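Long-range contact in porin (PDB 3T24), which probably forms a channel for the uptake of small carboxylate-bearing solutes across the outer membrane of Pseudomonas aeruginosa: residues 323-328 / 358-363. Numbering follows the deposited sequence.
Sequences VGIPGL and IAYVFQ
Leu328 sets its CB against the edge of the Tyr360 ring, close to the ring plane, with 3.7 Å between Leu328 CB and Tyr360 CD1. Ile325 reaches the same ring further out: with CG1 beside the backbone N (chi1 -64°), its CG2 branch is anti to N and comes to 3.8 Å from Tyr360 CE1, and the two side chains cross at about a right angle. At the end of the Leu328 side chain, CD1 lies 4.1 Å from Ile358 CG2, these two side chains running side by side and pointing the same way.

Leu328 and Tyr360 form an antiparallel, non-hydrogen-bonded pair between strands 328-341 and 348-361, neighbours in the wall of this OprD-family porin barrel. The pair stands where the first strand begins and the second ends: Leu328, the last residue of a type II turn begun by Ile325, opens strand 328-341 as the chain leaves the loop following strand 310-319. Gly327 takes the third position of that turn with positive phi (90°), a conformation that suits glycine, and its CA packs close to Val361 O.

Gly327 O accepts a hydrogen bond from Val361 N at 2.8 Å, the donor tilted 31° from the carbonyl plane. Tyr360 CA adds a CA-H...O contact to Gly327 O. Beyond the strand end, Gln363 bends back at chi2, bringing its amide over the turn, NE2 being 3.4 Å from Gly327 CA. There NE2 donates an almost straight hydrogen bond to Val361 O, lying above that carbonyl's plane. At the polar edge a water donates to Pro326 O and is hydrogen-bonded to Tyr360 OH at 2.6 Å, bridging turn and ring.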
ATOM      1  N   VAL A 323      26.216  11.595  -5.652  1.00 96.44           N
ATOM      2  CA  VAL A 323      26.988  12.769  -5.989  1.00 96.86           C
ATOM      3  C   VAL A 323      26.727  13.824  -4.922  1.00 96.62           C
ATOM      4  O   VAL A 323      26.754  13.525  -3.718  1.00 93.15           O
ATOM      5  CB  VAL A 323      26.645  13.264  -7.409  1.00 96.00           C
ATOM      6  CG1 VAL A 323      26.790  12.114  -8.405  1.00 95.69           C
ATOM      7  CG2 VAL A 323      25.233  13.839  -7.464  1.00 94.86           C
ATOM      8  N   GLY A 324      26.475  15.056  -5.343  1.00 99.77           N
ATOM      9  CA  GLY A 324      26.114  16.085  -4.362  1.00104.80           C
ATOM     10  C   GLY A 324      24.578  16.166  -4.267  1.00103.70           C
ATOM     11  O   GLY A 324      23.873  16.076  -5.324  1.00 97.16           O
ATOM     12  N   ILE A 325      24.091  16.351  -3.038  1.00103.05           N
ATOM     13  CA  ILE A 325      22.670  16.425  -2.667  1.00 91.82           C
ATOM     14  C   ILE A 325      22.151  15.090  -2.128  1.00 83.99           C
ATOM     15  O   ILE A 325      21.279  14.452  -2.720  1.00 83.43           O
ATOM     16  CB  ILE A 325      21.744  17.055  -3.745  1.00 79.79           C
ATOM     17  CG1 ILE A 325      22.108  18.519  -3.975  1.00 89.58           C
ATOM     18  CG2 ILE A 325      20.326  17.113  -3.248  1.00 75.21           C
ATOM     19  CD1 ILE A 325      21.398  19.483  -3.009  1.00 91.92           C
ATOM     20  N   PRO A 326      22.713  14.653  -0.995  1.00 81.45           N
ATOM     21  CA  PRO A 326      22.130  13.527  -0.271  1.00 70.18           C
ATOM     22  C   PRO A 326      20.724  13.908   0.174  1.00 71.40           C
ATOM     23  O   PRO A 326      20.484  15.074   0.492  1.00 71.45           O
ATOM     24  CB  PRO A 326      23.035  13.396   0.953  1.00 76.41           C
ATOM     25  CG  PRO A 326      24.332  13.996   0.535  1.00 82.80           C
ATOM     26  CD  PRO A 326      23.971  15.118  -0.385  1.00 85.08           C
ATOM     27  N   GLY A 327      19.808  12.945   0.192  1.00 67.26           N
ATOM     28  CA  GLY A 327      18.446  13.208   0.616  1.00 67.09           C
ATOM     29  C   GLY A 327      17.546  13.618  -0.534  1.00 65.08           C
ATOM     30  O   GLY A 327      16.345  13.829  -0.352  1.00 61.17           O
ATOM     31  N   LEU A 328      18.138  13.741  -1.718  1.00 64.66           N
ATOM     32  CA  LEU A 328      17.387  14.020  -2.936  1.00 61.79           C
ATOM     33  C   LEU A 328      17.313  12.757  -3.783  1.00 59.23           C
ATOM     34  O   LEU A 328      18.342  12.188  -4.151  1.00 62.20           O
ATOM     35  CB  LEU A 328      18.068  15.125  -3.742  1.00 61.69           C
ATOM     36  CG  LEU A 328      17.512  15.374  -5.148  1.00 65.20           C
ATOM     37  CD1 LEU A 328      16.081  15.907  -5.094  1.00 58.25           C
ATOM     38  CD2 LEU A 328      18.415  16.301  -5.964  1.00 66.18           C
ATOM     39  N   ILE A 358       9.833  13.227  -7.424  1.00 52.61           N
ATOM     40  CA  ILE A 358      11.004  13.911  -6.902  1.00 52.54           C
ATOM     41  C   ILE A 358      10.824  14.145  -5.414  1.00 51.11           C
ATOM     42  O   ILE A 358       9.822  14.704  -4.986  1.00 56.32           O
ATOM     43  CB  ILE A 358      11.266  15.241  -7.628  1.00 55.30           C
ATOM     44  CG1 ILE A 358      11.431  14.985  -9.129  1.00 60.06           C
ATOM     45  CG2 ILE A 358      12.507  15.901  -7.075  1.00 51.09           C
ATOM     46  CD1 ILE A 358      11.889  16.203  -9.945  1.00 62.28           C
ATOM     47  N   ALA A 359      11.789  13.699  -4.624  1.00 52.41           N
ATOM     48  CA  ALA A 359      11.684  13.774  -3.170  1.00 50.76           C
ATOM     49  C   ALA A 359      12.966  14.298  -2.526  1.00 52.48           C
ATOM     50  O   ALA A 359      14.068  13.882  -2.880  1.00 59.26           O
ATOM     51  CB  ALA A 359      11.330  12.413  -2.594  1.00 44.04           C
ATOM     52  N   TYR A 360      12.805  15.210  -1.576  1.00 53.11           N
ATOM     53  CA  TYR A 360      13.933  15.765  -0.842  1.00 56.20           C
ATOM     54  C   TYR A 360      13.695  15.718   0.670  1.00 58.58           C
ATOM     55  O   TYR A 360      12.596  16.011   1.163  1.00 51.28           O
ATOM     56  CB  TYR A 360      14.228  17.199  -1.291  1.00 55.83           C
ATOM     57  CG  TYR A 360      15.474  17.778  -0.653  1.00 63.66           C
ATOM     58  CD1 TYR A 360      16.732  17.328  -1.024  1.00 68.16           C
ATOM     59  CD2 TYR A 360      15.391  18.764   0.324  1.00 63.67           C
ATOM     60  CE1 TYR A 360      17.879  17.841  -0.449  1.00 73.60           C
ATOM     61  CE2 TYR A 360      16.539  19.289   0.911  1.00 72.79           C
ATOM     62  CZ  TYR A 360      17.781  18.824   0.515  1.00 76.05           C
ATOM     63  OH  TYR A 360      18.930  19.328   1.084  1.00 70.11           O
ATOM     64  N   VAL A 361      14.736  15.326   1.395  1.00 62.60           N
ATOM     65  CA  VAL A 361      14.715  15.340   2.850  1.00 55.15           C
ATOM     66  C   VAL A 361      15.869  16.185   3.348  1.00 58.99           C
ATOM     67  O   VAL A 361      17.027  15.908   3.029  1.00 63.92           O
ATOM     68  CB  VAL A 361      14.834  13.925   3.425  1.00 53.85           C
ATOM     69  CG1 VAL A 361      14.931  13.979   4.949  1.00 54.76           C
ATOM     70  CG2 VAL A 361      13.642  13.096   3.001  1.00 50.29           C
ATOM     71  N   PHE A 362      15.560  17.234   4.102  1.00 62.34           N
ATOM     72  CA  PHE A 362      16.617  18.106   4.617  1.00 68.25           C
ATOM     73  C   PHE A 362      17.557  17.349   5.546  1.00 65.29           C
ATOM     74  O   PHE A 362      17.117  16.662   6.472  1.00 63.78           O
ATOM     75  CB  PHE A 362      16.040  19.342   5.308  1.00 69.50           C
ATOM     76  CG  PHE A 362      15.503  20.369   4.349  1.00 71.55           C
ATOM     77  CD1 PHE A 362      16.201  21.552   4.118  1.00 75.61           C
ATOM     78  CD2 PHE A 362      14.314  20.149   3.671  1.00 61.73           C
ATOM     79  CE1 PHE A 362      15.718  22.499   3.240  1.00 75.99           C
ATOM     80  CE2 PHE A 362      13.821  21.090   2.789  1.00 72.62           C
ATOM     81  CZ  PHE A 362      14.527  22.269   2.569  1.00 76.53           C
ATOM     82  N   GLN A 363      18.852  17.470   5.270  1.00 68.42           N
ATOM     83  CA  GLN A 363      19.871  16.701   5.962  1.00 70.16           C
ATOM     84  C   GLN A 363      20.472  17.487   7.136  1.00 82.52           C
ATOM     85  O   GLN A 363      21.153  16.918   7.991  1.00 74.86           O
ATOM     86  CB  GLN A 363      20.978  16.297   4.978  1.00 71.98           C
ATOM     87  CG  GLN A 363      20.515  15.485   3.778  1.00 74.38           C
ATOM     88  CD  GLN A 363      20.083  14.068   4.136  1.00 71.85           C
ATOM     89  OE1 GLN A 363      20.897  13.241   4.550  1.00 69.86           O
ATOM     90  NE2 GLN A 363      18.796  13.783   3.971  1.00 72.52           N
TER
HETATM   91  O   HOH W   1      21.086  17.858   0.719  1.00 58.03           O